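Leucine aminopeptidase 2 (Saccharomyces cerevisiae, PDB 2XQ0) removes N-terminal residues, preferentially from di- and tripeptides, as a zinc aminopeptidase of the M1 family, and has low epoxide hydrolase activity in vitro. Local coordinates at residues A[252-257]-A[305-310]; A[259-264]-A[278-283]; A[299-304]-A[326-331]. All blocks are in the same frame, centred on the assembly; numbering follows the deposited sequence.

Contact 1: A[252-257]-A[305-310]; sequences KIIFEY and HSWSGN. With ZN (zinc ion), chain C.
The indole of Trp307 is wrapped on several sides by the chain that runs on from helix 243-253. Over one face lies Ile254, whose CD1 makes a CH-pi contact 3.8 Å from the centroid of the five-membered ring, while Ile254 CG2 reaches Trp307 CD1. The pyrrole edge of the indole is turned toward the face of Phe255 in an offset edge-to-face pair, planes at 69°, with Phe255 CE2 3.6 Å from Trp307 NE1. Further round the rim the carbonyl of Phe255 comes close, its O 3.2 Å from Trp307 CZ2. Tyr257 presents its own edge to the face of the six-membered ring, centroids 6.0 Å apart. With CG anti to the backbone N (chi1 171°), Tyr257 also brings CE1 up to Ser306, whose OG lies in the plane of the phenol ring at 3.3 Å. That hydroxyl bonds to Leu303 O, and the phenol OH to Thr261 O, so the polar ends are satisfied outside this contact. One residue before Ser306, His305 binds the zinc ion through NE2 at 2.0 Å; its ND1 donates to Ser308 O (2.9 Å), which, with the metal bond, restrains how the imidazole is turned. The aromatic cluster of Phe255, Tyr257 and Trp307 thus packs behind the C-terminal end of the helix that carries the HExxH zinc site of M1 aminopeptidases.

Contact 2: A[259-264]-A[278-283]; sequences WGTYDI and SPNMTF
A parallel beta bridge, Ile264 with Thr282, joins two neighbouring strands of the mixed sheet in the M1 peptidase domain, and the chain leading into it is tied largely through Asn280. Thr282 N donates to Asp263 O at 3.0 Å, and Ile264 CA makes a CA-H...O contact with Thr282 O. Upstream, a type II turn from Ser278 to Met281 puts Asn280 at its third position, where ND2 faces the 259-264 loop. It gives a nearly straight bond to Trp259 O (2.8 Å, 174°), which lies in the amide plane although the amide nitrogen stands above the plane of that carbonyl. Weak bonds from the same ND2 run to Thr261 O and Thr261 OG1, while Asn280 OD1 takes Gln198 NE2. A leucine in place of Asn280 would probably leave the carbonyls of Trp259 and Thr261 without this donor and the loop less firmly tied to the turn. A water accepts from Thr261 OG1 and donates to Asn280 O and to OD2 of Asp263 (2.7 Å), whose OD1 accepts from Thr224 N. Pro279 CB lies 3.6 Å from Trp259 CZ3, and Met281, bent at its last two torsions, lays CE against Asp263 CB. Tyr262, its CG anti to the backbone N (chi1 -176°), carries OH across to Thr282 OG1 at 2.8 Å. Both of these side chains reach Glu302 on helix 297-311, whereas Asp263 and Met281 pack on Tyr226 of strand 223-227.

Contact 3: A[299-304]-A[326-331]; sequences IAHELA and WTVYLE. With ZN (zinc ion), chain C; BES (2-(3-amino-2-hydroxy-4-phenyl-butyrylamino)-4-methyl-pentanoic acid), chain B.
Thr327 sets its methyl squarely over the imidazole of His301: CG2 sits 3.4 Å from the ring centroid in a CH-pi contact. CG2 stands anti to the backbone N, which leaves OG1 beside that N, where it bonds to Ser308 OG and Asn323 O. The opposite face of the ring is covered by bestatin, C15 of its leucine side chain lying toward the rim. Next along, Val328 touches the edge of the imidazole, CG2 to His301 CE1 at 3.9 Å. Leu330 packs its CB on the CB of Ala304 at 3.8 Å, the small residue allowing the two helices to approach. Glu331, extended beyond CG, closes the series: His301 ND1 donates to its OE1 at 2.7 Å in a nearly straight bond (170°). The acceptor lies in the imidazole plane, yet the nitrogen comes from above the carboxylate plane, the two planes standing 84° apart. This second-shell bond holds the ring's rotation with NE2 turned to the zinc ion at 2.2 Å. Bestatin chelates the metal through O2 and O3, and the proton acceptor Glu302 holds OE2 3.2 Å from bestatin O2. His305 and Glu324 complete the metal site. The axes of 299-304 and 326-331 approach to 8.4 Å, with their N-to-C directions at 124°, and helix 321-339 is backed by helix 388-403 at Val328 and helix 407-420 at Leu330.

All three contacts are largely buried, though contact 1 reaches outward at Phe255 and Glu256 and contact 3 lies nearest the centre of the chain. Contacts 1 and 3 share helix 297-311 and each supplies a histidine to the same zinc ion; a probable Ser308 OG to Thr327 OG1 hydrogen bond joins them. Their chemistry differs: aromatic packing in contact 1, a metal ligand with its carboxylate partner in contact 3. Contact 2, which binds no metal, relies on backbone, amide and water hydrogen bonds at the sheet. It meets contact 1 where Trp259 packs on Asn310, and leads toward contact 3 because strand 282-284 is followed in the chain by helix 297-311.

Contact 1: A[252-257]-A[305-310]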
loop_
_atom_site.group_PDB
_atom_site.type_symbol
_atom_site.label_atom_id
_atom_site.label_comp_id
_atom_site.label_asym_id
_atom_site.label_seq_id
_atom_site.Cartn_x
_atom_site.Cartn_y
_atom_site.Cartn_z
ATOM N N LYS A 252 -8.020 -19.063 9.973
ATOM C CA LYS A 252 -7.595 -19.975 11.028
ATOM C C LYS A 252 -6.720 -19.246 12.036
ATOM O O LYS A 252 -6.809 -19.495 13.233
ATOM C CB LYS A 252 -6.838 -21.174 10.435
ATOM C CG LYS A 252 -6.303 -22.135 11.485
ATOM C CD LYS A 252 -5.741 -23.423 10.881
ATOM C CE LYS A 252 -5.408 -24.431 11.991
ATOM N NZ LYS A 252 -4.447 -25.471 11.533
ATOM N N ILE A 253 -5.864 -18.351 11.553
ATOM C CA ILE A 253 -4.982 -17.606 12.450
ATOM C C ILE A 253 -5.805 -16.618 13.274
ATOM O O ILE A 253 -5.633 -16.504 14.494
ATOM C CB ILE A 253 -3.870 -16.863 11.670
ATOM C CG1 ILE A 253 -2.878 -17.863 11.057
ATOM C CG2 ILE A 253 -3.156 -15.868 12.577
ATOM C CD1 ILE A 253 -2.222 -17.376 9.757
ATOM N N ILE A 254 -6.724 -15.925 12.610
ATOM C CA ILE A 254 -7.546 -14.919 13.285
ATOM C C ILE A 254 -8.950 -15.469 13.526
ATOM O O ILE A 254 -9.155 -16.263 14.437
ATOM C CB ILE A 254 -7.570 -13.611 12.484
ATOM C CG1 ILE A 254 -6.166 -13.312 11.953
ATOM C CG2 ILE A 254 -8.074 -12.436 13.340
ATOM C CD1 ILE A 254 -6.106 -12.078 11.050
ATOM N N PHE A 255 -9.915 -15.051 12.718
ATOM C CA PHE A 255 -11.250 -15.639 12.771
ATOM C C PHE A 255 -11.988 -15.390 11.454
ATOM O O PHE A 255 -11.462 -14.740 10.571
ATOM C CB PHE A 255 -12.048 -15.119 13.977
ATOM C CG PHE A 255 -12.042 -13.628 14.125
ATOM C CD1 PHE A 255 -11.492 -13.026 15.259
ATOM C CD2 PHE A 255 -12.618 -12.817 13.158
ATOM C CE1 PHE A 255 -11.499 -11.643 15.409
ATOM C CE2 PHE A 255 -12.621 -11.426 13.303
ATOM C CZ PHE A 255 -12.059 -10.842 14.429
ATOM N N GLU A 256 -13.211 -15.898 11.344
ATOM C CA GLU A 256 -13.957 -15.842 10.092
ATOM C C GLU A 256 -13.896 -14.472 9.428
ATOM O O GLU A 256 -13.948 -13.433 10.093
ATOM C CB GLU A 256 -15.419 -16.255 10.293
ATOM C CG GLU A 256 -16.159 -16.515 8.990
ATOM C CD GLU A 256 -17.680 -16.520 9.140
ATOM O OE1 GLU A 256 -18.222 -15.657 9.869
ATOM O OE2 GLU A 256 -18.334 -17.381 8.504
ATOM N N TYR A 257 -13.778 -14.496 8.109
ATOM C CA TYR A 257 -13.731 -13.280 7.296
ATOM C C TYR A 257 -15.178 -12.834 7.184
ATOM O O TYR A 257 -16.020 -13.603 6.761
ATOM C CB TYR A 257 -13.157 -13.657 5.927
ATOM C CG TYR A 257 -13.192 -12.608 4.832
ATOM C CD1 TYR A 257 -12.201 -11.634 4.740
ATOM C CD2 TYR A 257 -14.184 -12.634 3.851
ATOM C CE1 TYR A 257 -12.212 -10.684 3.709
ATOM C CE2 TYR A 257 -14.209 -11.691 2.822
ATOM C CZ TYR A 257 -13.218 -10.728 2.753
ATOM O OH TYR A 257 -13.233 -9.806 1.723
ATOM N N HIS A 305 -5.226 -6.989 5.474
ATOM C CA HIS A 305 -5.840 -5.690 5.762
ATOM C C HIS A 305 -7.317 -5.823 6.125
ATOM O O HIS A 305 -7.871 -5.007 6.884
ATOM C CB HIS A 305 -5.704 -4.737 4.576
ATOM C CG HIS A 305 -4.471 -3.902 4.616
ATOM N ND1 HIS A 305 -4.144 -3.122 5.703
ATOM C CD2 HIS A 305 -3.493 -3.706 3.693
ATOM C CE1 HIS A 305 -2.999 -2.498 5.459
ATOM N NE2 HIS A 305 -2.589 -2.836 4.250
ATOM N N SER A 306 -7.956 -6.861 5.607
ATOM C CA SER A 306 -9.381 -7.065 5.908
ATOM C C SER A 306 -9.577 -6.976 7.411
ATOM O O SER A 306 -10.552 -6.393 7.886
ATOM C CB SER A 306 -9.876 -8.414 5.380
ATOM O OG SER A 306 -9.760 -8.445 3.976
ATOM N N TRP A 307 -8.627 -7.526 8.161
ATOM C CA TRP A 307 -8.618 -7.381 9.620
ATOM C C TRP A 307 -7.905 -6.110 10.115
ATOM O O TRP A 307 -8.514 -5.268 10.781
ATOM C CB TRP A 307 -8.021 -8.635 10.275
ATOM C CG TRP A 307 -8.873 -9.863 10.108
ATOM C CD1 TRP A 307 -9.825 -10.326 10.981
ATOM C CD2 TRP A 307 -8.852 -10.791 9.014
ATOM N NE1 TRP A 307 -10.403 -11.466 10.490
ATOM C CE2 TRP A 307 -9.824 -11.782 9.287
ATOM C CE3 TRP A 307 -8.118 -10.876 7.824
ATOM C CZ2 TRP A 307 -10.071 -12.842 8.428
ATOM C CZ3 TRP A 307 -8.365 -11.939 6.966
ATOM C CH2 TRP A 307 -9.341 -12.908 7.274
ATOM N N SER A 308 -6.621 -5.967 9.787
ATOM C CA SER A 308 -5.817 -4.878 10.317
ATOM C C SER A 308 -5.819 -3.718 9.357
ATOM O O SER A 308 -5.026 -3.662 8.437
ATOM C CB SER A 308 -4.376 -5.332 10.549
ATOM O OG SER A 308 -3.912 -6.031 9.410
ATOM N N GLY A 309 -6.728 -2.788 9.593
ATOM C CA GLY A 309 -6.882 -1.644 8.719
ATOM C C GLY A 309 -8.348 -1.445 8.450
ATOM O O GLY A 309 -8.889 -0.387 8.741
ATOM N N ASN A 310 -8.993 -2.482 7.924
ATOM C CA ASN A 310 -10.381 -2.371 7.490
ATOM C C ASN A 310 -11.378 -2.572 8.618
ATOM O O ASN A 310 -12.260 -1.740 8.828
ATOM C CB ASN A 310 -10.648 -3.321 6.326
ATOM C CG ASN A 310 -9.784 -2.993 5.105
ATOM O OD1 ASN A 310 -8.913 -2.123 5.158
ATOM N ND2 ASN A 310 -10.020 -3.696 4.014
HETATM ZN ZN ZN C . -0.792 -2.338 3.403
#

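Contact 2: A[259-264]-A[278-283]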
loop_
_atom_site.group_PDB
_atom_site.type_symbol
_atom_site.label_atom_id
_atom_site.label_comp_id
_atom_site.label_asym_id
_atom_site.label_seq_id
_atom_site.Cartn_x
_atom_site.Cartn_y
_atom_site.Cartn_z
ATOM N N TRP A 259 -16.566 -10.016 5.561
ATOM C CA TRP A 259 -16.919 -9.074 4.494
ATOM C C TRP A 259 -17.684 -9.694 3.309
ATOM O O TRP A 259 -18.041 -8.994 2.364
ATOM C CB TRP A 259 -15.659 -8.365 3.984
ATOM C CG TRP A 259 -14.901 -7.649 5.083
ATOM C CD1 TRP A 259 -14.034 -8.212 5.982
ATOM C CD2 TRP A 259 -14.940 -6.246 5.389
ATOM N NE1 TRP A 259 -13.543 -7.249 6.830
ATOM C CE2 TRP A 259 -14.079 -6.034 6.485
ATOM C CE3 TRP A 259 -15.629 -5.153 4.853
ATOM C CZ2 TRP A 259 -13.888 -4.776 7.048
ATOM C CZ3 TRP A 259 -15.424 -3.891 5.406
ATOM C CH2 TRP A 259 -14.573 -3.713 6.492
ATOM N N GLY A 260 -17.909 -11.003 3.342
ATOM C CA GLY A 260 -18.626 -11.659 2.264
ATOM C C GLY A 260 -17.692 -12.114 1.148
ATOM O O GLY A 260 -17.073 -13.169 1.228
ATOM N N THR A 261 -17.590 -11.315 0.093
ATOM C CA THR A 261 -16.734 -11.686 -1.016
ATOM C C THR A 261 -15.345 -11.113 -0.792
ATOM O O THR A 261 -15.176 -10.144 -0.052
ATOM C CB THR A 261 -17.281 -11.134 -2.329
ATOM O OG1 THR A 261 -17.390 -9.709 -2.223
ATOM C CG2 THR A 261 -18.661 -11.732 -2.619
ATOM N N TYR A 262 -14.357 -11.752 -1.404
ATOM C CA TYR A 262 -13.024 -11.176 -1.534
ATOM C C TYR A 262 -12.644 -11.115 -3.018
ATOM O O TYR A 262 -12.221 -12.117 -3.609
ATOM C CB TYR A 262 -11.970 -11.968 -0.760
ATOM C CG TYR A 262 -10.637 -11.264 -0.861
ATOM C CD1 TYR A 262 -10.323 -10.205 -0.006
ATOM C CD2 TYR A 262 -9.737 -11.581 -1.863
ATOM C CE1 TYR A 262 -9.107 -9.537 -0.121
ATOM C CE2 TYR A 262 -8.519 -10.908 -1.989
ATOM C CZ TYR A 262 -8.215 -9.894 -1.120
ATOM O OH TYR A 262 -7.017 -9.225 -1.256
ATOM N N ASP A 263 -12.808 -9.942 -3.625
ATOM C CA ASP A 263 -12.601 -9.805 -5.058
ATOM C C ASP A 263 -11.343 -9.005 -5.320
ATOM O O ASP A 263 -10.894 -8.257 -4.461
ATOM C CB ASP A 263 -13.796 -9.098 -5.699
ATOM C CG ASP A 263 -15.061 -9.942 -5.670
ATOM O OD1 ASP A 263 -14.980 -11.181 -5.459
ATOM O OD2 ASP A 263 -16.140 -9.360 -5.889
ATOM N N ILE A 264 -10.784 -9.168 -6.515
ATOM C CA ILE A 264 -9.580 -8.454 -6.919
ATOM C C ILE A 264 -9.790 -7.724 -8.251
ATOM O O ILE A 264 -10.247 -8.323 -9.215
ATOM C CB ILE A 264 -8.405 -9.427 -7.047
ATOM C CG1 ILE A 264 -8.169 -10.142 -5.715
ATOM C CG2 ILE A 264 -7.121 -8.690 -7.553
ATOM C CD1 ILE A 264 -7.232 -11.323 -5.815
ATOM N N SER A 278 -9.092 -1.839 -0.628
ATOM C CA SER A 278 -10.489 -1.435 -0.559
ATOM C C SER A 278 -11.327 -2.644 -0.254
ATOM O O SER A 278 -11.193 -3.664 -0.921
ATOM C CB SER A 278 -10.967 -0.835 -1.876
ATOM O OG SER A 278 -10.367 0.418 -2.074
ATOM N N PRO A 279 -12.199 -2.542 0.760
ATOM C CA PRO A 279 -13.085 -3.652 1.144
ATOM C C PRO A 279 -13.943 -4.168 0.011
ATOM O O PRO A 279 -14.624 -3.392 -0.655
ATOM C CB PRO A 279 -13.982 -3.034 2.220
ATOM C CG PRO A 279 -13.204 -1.914 2.761
ATOM C CD PRO A 279 -12.378 -1.368 1.631
ATOM N N ASN A 280 -13.925 -5.479 -0.180
ATOM C CA ASN A 280 -14.661 -6.140 -1.250
ATOM C C ASN A 280 -14.130 -5.866 -2.654
ATOM O O ASN A 280 -14.699 -6.353 -3.635
ATOM C CB ASN A 280 -16.162 -5.837 -1.187
ATOM C CG ASN A 280 -16.823 -6.388 0.070
ATOM O OD1 ASN A 280 -17.375 -5.643 0.880
ATOM N ND2 ASN A 280 -16.774 -7.693 0.232
ATOM N N MET A 281 -13.037 -5.113 -2.772
ATOM C CA MET A 281 -12.427 -4.940 -4.092
ATOM C C MET A 281 -10.992 -4.484 -3.965
ATOM O O MET A 281 -10.706 -3.311 -4.086
ATOM C CB MET A 281 -13.218 -3.938 -4.955
ATOM C CG MET A 281 -12.850 -3.921 -6.453
ATOM S SD MET A 281 -12.969 -5.517 -7.318
ATOM C CE MET A 281 -14.734 -5.836 -7.129
ATOM N N THR A 282 -10.094 -5.423 -3.718
ATOM C CA THR A 282 -8.668 -5.129 -3.692
ATOM C C THR A 282 -8.236 -4.596 -5.058
ATOM O O THR A 282 -8.575 -5.171 -6.085
ATOM C CB THR A 282 -7.892 -6.431 -3.343
ATOM O OG1 THR A 282 -8.046 -6.689 -1.944
ATOM C CG2 THR A 282 -6.402 -6.291 -3.664
ATOM N N PHE A 283 -7.497 -3.490 -5.075
ATOM C CA PHE A 283 -6.957 -2.955 -6.310
ATOM C C PHE A 283 -5.563 -3.523 -6.426
ATOM O O PHE A 283 -4.792 -3.468 -5.475
ATOM C CB PHE A 283 -6.885 -1.427 -6.284
ATOM C CG PHE A 283 -8.187 -0.740 -6.560
ATOM C CD1 PHE A 283 -9.393 -1.302 -6.175
ATOM C CD2 PHE A 283 -8.200 0.500 -7.189
ATOM C CE1 PHE A 283 -10.596 -0.656 -6.428
ATOM C CE2 PHE A 283 -9.396 1.153 -7.444
ATOM C CZ PHE A 283 -10.598 0.573 -7.065
HETATM O O HOH W 1 -17.445 -7.673 -4.264
#

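Contact 3: A[299-304]-A[326-331]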
loop_
_atom_site.group_PDB
_atom_site.type_symbol
_atom_site.label_atom_id
_atom_site.label_comp_id
_atom_site.label_asym_id
_atom_site.label_seq_id
_atom_site.Cartn_x
_atom_site.Cartn_y
_atom_site.Cartn_z
ATOM N N ILE A 299 -1.076 -10.260 -2.465
ATOM C CA ILE A 299 -2.475 -10.560 -2.176
ATOM C C ILE A 299 -2.680 -11.010 -0.708
ATOM O O ILE A 299 -3.679 -10.680 -0.109
ATOM C CB ILE A 299 -3.096 -11.570 -3.159
ATOM C CG1 ILE A 299 -2.956 -11.086 -4.609
ATOM C CG2 ILE A 299 -4.578 -11.722 -2.859
ATOM C CD1 ILE A 299 -3.790 -9.830 -4.909
ATOM N N ALA A 300 -1.742 -11.758 -0.136
ATOM C CA ALA A 300 -1.804 -12.054 1.296
ATOM C C ALA A 300 -1.767 -10.764 2.109
ATOM O O ALA A 300 -2.399 -10.661 3.159
ATOM C CB ALA A 300 -0.672 -12.961 1.695
ATOM N N HIS A 301 -1.004 -9.783 1.629
ATOM C CA HIS A 301 -0.955 -8.466 2.255
ATOM C C HIS A 301 -2.311 -7.763 2.247
ATOM O O HIS A 301 -2.835 -7.434 3.288
ATOM C CB HIS A 301 0.104 -7.576 1.595
ATOM C CG HIS A 301 0.326 -6.288 2.329
ATOM N ND1 HIS A 301 1.257 -6.157 3.333
ATOM C CD2 HIS A 301 -0.307 -5.093 2.242
ATOM C CE1 HIS A 301 1.205 -4.927 3.825
ATOM N NE2 HIS A 301 0.260 -4.265 3.181
ATOM N N GLU A 302 -2.879 -7.526 1.069
ATOM C CA GLU A 302 -4.166 -6.842 0.991
ATOM C C GLU A 302 -5.237 -7.638 1.726
ATOM O O GLU A 302 -6.148 -7.070 2.317
ATOM C CB GLU A 302 -4.615 -6.674 -0.459
ATOM C CG GLU A 302 -3.563 -6.091 -1.398
ATOM C CD GLU A 302 -3.056 -4.751 -0.941
ATOM O OE1 GLU A 302 -1.966 -4.350 -1.400
ATOM O OE2 GLU A 302 -3.737 -4.104 -0.111
ATOM N N LEU A 303 -5.140 -8.962 1.676
ATOM C CA LEU A 303 -6.108 -9.793 2.380
ATOM C C LEU A 303 -6.027 -9.586 3.891
ATOM O O LEU A 303 -7.048 -9.532 4.558
ATOM C CB LEU A 303 -5.836 -11.263 2.095
ATOM C CG LEU A 303 -6.611 -12.247 2.978
ATOM C CD1 LEU A 303 -8.101 -12.128 2.702
ATOM C CD2 LEU A 303 -6.121 -13.665 2.692
ATOM N N ALA A 304 -4.819 -9.524 4.443
ATOM C CA ALA A 304 -4.685 -9.339 5.893
ATOM C C ALA A 304 -5.278 -7.998 6.343
ATOM O O ALA A 304 -5.813 -7.883 7.458
ATOM C CB ALA A 304 -3.234 -9.473 6.331
ATOM N N TRP A 326 0.778 -4.342 11.785
ATOM C CA TRP A 326 -0.039 -5.542 11.942
ATOM C C TRP A 326 -0.183 -6.313 10.621
ATOM O O TRP A 326 0.016 -7.541 10.581
ATOM C CB TRP A 326 -1.424 -5.160 12.494
ATOM C CG TRP A 326 -1.475 -5.214 13.984
ATOM C CD1 TRP A 326 -1.590 -4.168 14.851
ATOM C CD2 TRP A 326 -1.417 -6.395 14.782
ATOM N NE1 TRP A 326 -1.607 -4.629 16.148
ATOM C CE2 TRP A 326 -1.504 -5.993 16.131
ATOM C CE3 TRP A 326 -1.298 -7.754 14.488
ATOM C CZ2 TRP A 326 -1.466 -6.903 17.182
ATOM C CZ3 TRP A 326 -1.262 -8.660 15.545
ATOM C CH2 TRP A 326 -1.351 -8.233 16.861
ATOM N N THR A 327 -0.531 -5.602 9.541
ATOM C CA THR A 327 -0.713 -6.253 8.231
ATOM C C THR A 327 0.523 -7.048 7.806
ATOM O O THR A 327 0.402 -8.188 7.384
ATOM C CB THR A 327 -1.113 -5.252 7.136
ATOM O OG1 THR A 327 -2.341 -4.616 7.528
ATOM C CG2 THR A 327 -1.285 -5.948 5.760
ATOM N N VAL A 328 1.703 -6.449 7.922
ATOM C CA VAL A 328 2.930 -7.115 7.516
ATOM C C VAL A 328 3.132 -8.337 8.419
ATOM O O VAL A 328 3.535 -9.407 7.950
ATOM C CB VAL A 328 4.172 -6.150 7.565
ATOM C CG1 VAL A 328 5.478 -6.919 7.280
ATOM C CG2 VAL A 328 4.030 -5.001 6.538
ATOM N N TYR A 329 2.835 -8.173 9.710
ATOM C CA TYR A 329 2.912 -9.286 10.666
ATOM C C TYR A 329 1.966 -10.412 10.254
ATOM O O TYR A 329 2.373 -11.582 10.077
ATOM C CB TYR A 329 2.652 -8.824 12.127
ATOM C CG TYR A 329 2.635 -10.005 13.075
ATOM C CD1 TYR A 329 3.820 -10.559 13.550
ATOM C CD2 TYR A 329 1.441 -10.607 13.431
ATOM C CE1 TYR A 329 3.808 -11.670 14.378
ATOM C CE2 TYR A 329 1.421 -11.703 14.234
ATOM C CZ TYR A 329 2.606 -12.239 14.699
ATOM O OH TYR A 329 2.577 -13.344 15.505
ATOM N N LEU A 330 0.702 -10.065 10.059
ATOM C CA LEU A 330 -0.286 -11.061 9.651
ATOM C C LEU A 330 0.023 -11.735 8.302
ATOM O O LEU A 330 -0.084 -12.940 8.182
ATOM C CB LEU A 330 -1.693 -10.460 9.646
ATOM C CG LEU A 330 -2.193 -10.082 11.046
ATOM C CD1 LEU A 330 -3.501 -9.274 10.963
ATOM C CD2 LEU A 330 -2.353 -11.332 11.935
ATOM N N GLU A 331 0.410 -10.944 7.306
ATOM C CA GLU A 331 0.826 -11.426 5.989
ATOM C C GLU A 331 1.891 -12.511 6.134
ATOM O O GLU A 331 1.794 -13.583 5.539
ATOM C CB GLU A 331 1.414 -10.248 5.199
ATOM C CG GLU A 331 2.106 -10.586 3.872
ATOM C CD GLU A 331 2.887 -9.386 3.312
ATOM O OE1 GLU A 331 2.870 -8.284 3.931
ATOM O OE2 GLU A 331 3.522 -9.550 2.245
HETATM ZN ZN ZN C . -0.792 -2.338 3.403
HETATM N N2 BES B . -2.795 0.831 0.878
HETATM C C1 BES B . -1.400 0.450 0.956
HETATM C C6 BES B . -0.561 1.327 0.025
HETATM C C7 BES B . -0.620 2.769 0.476
HETATM C C8 BES B . -0.437 3.080 1.819
HETATM C C12 BES B . -0.874 3.782 -0.444
HETATM C C9 BES B . -0.497 4.403 2.240
HETATM C C11 BES B . -0.936 5.107 -0.021
HETATM C C10 BES B . -0.746 5.419 1.322
HETATM C C2 BES B . -1.210 -1.030 0.597
HETATM O O2 BES B . -1.972 -1.945 1.398
HETATM C C3 BES B . 0.244 -1.333 0.744
HETATM O O3 BES B . 0.778 -1.413 1.853
HETATM N N1 BES B . 0.813 -1.462 -0.447
HETATM C C4 BES B . 2.199 -1.750 -0.754
HETATM C C13 BES B . 2.199 -3.254 -0.997
HETATM C C14 BES B . 3.238 -3.989 -0.160
HETATM C C15 BES B . 2.858 -5.459 -0.027
HETATM C C16 BES B . 3.428 -3.344 1.211
HETATM C C5 BES B . 2.505 -1.047 -2.045
HETATM O O1 BES B . 3.686 -0.716 -2.291
HETATM O O4 BES B . 1.553 -0.810 -2.831
#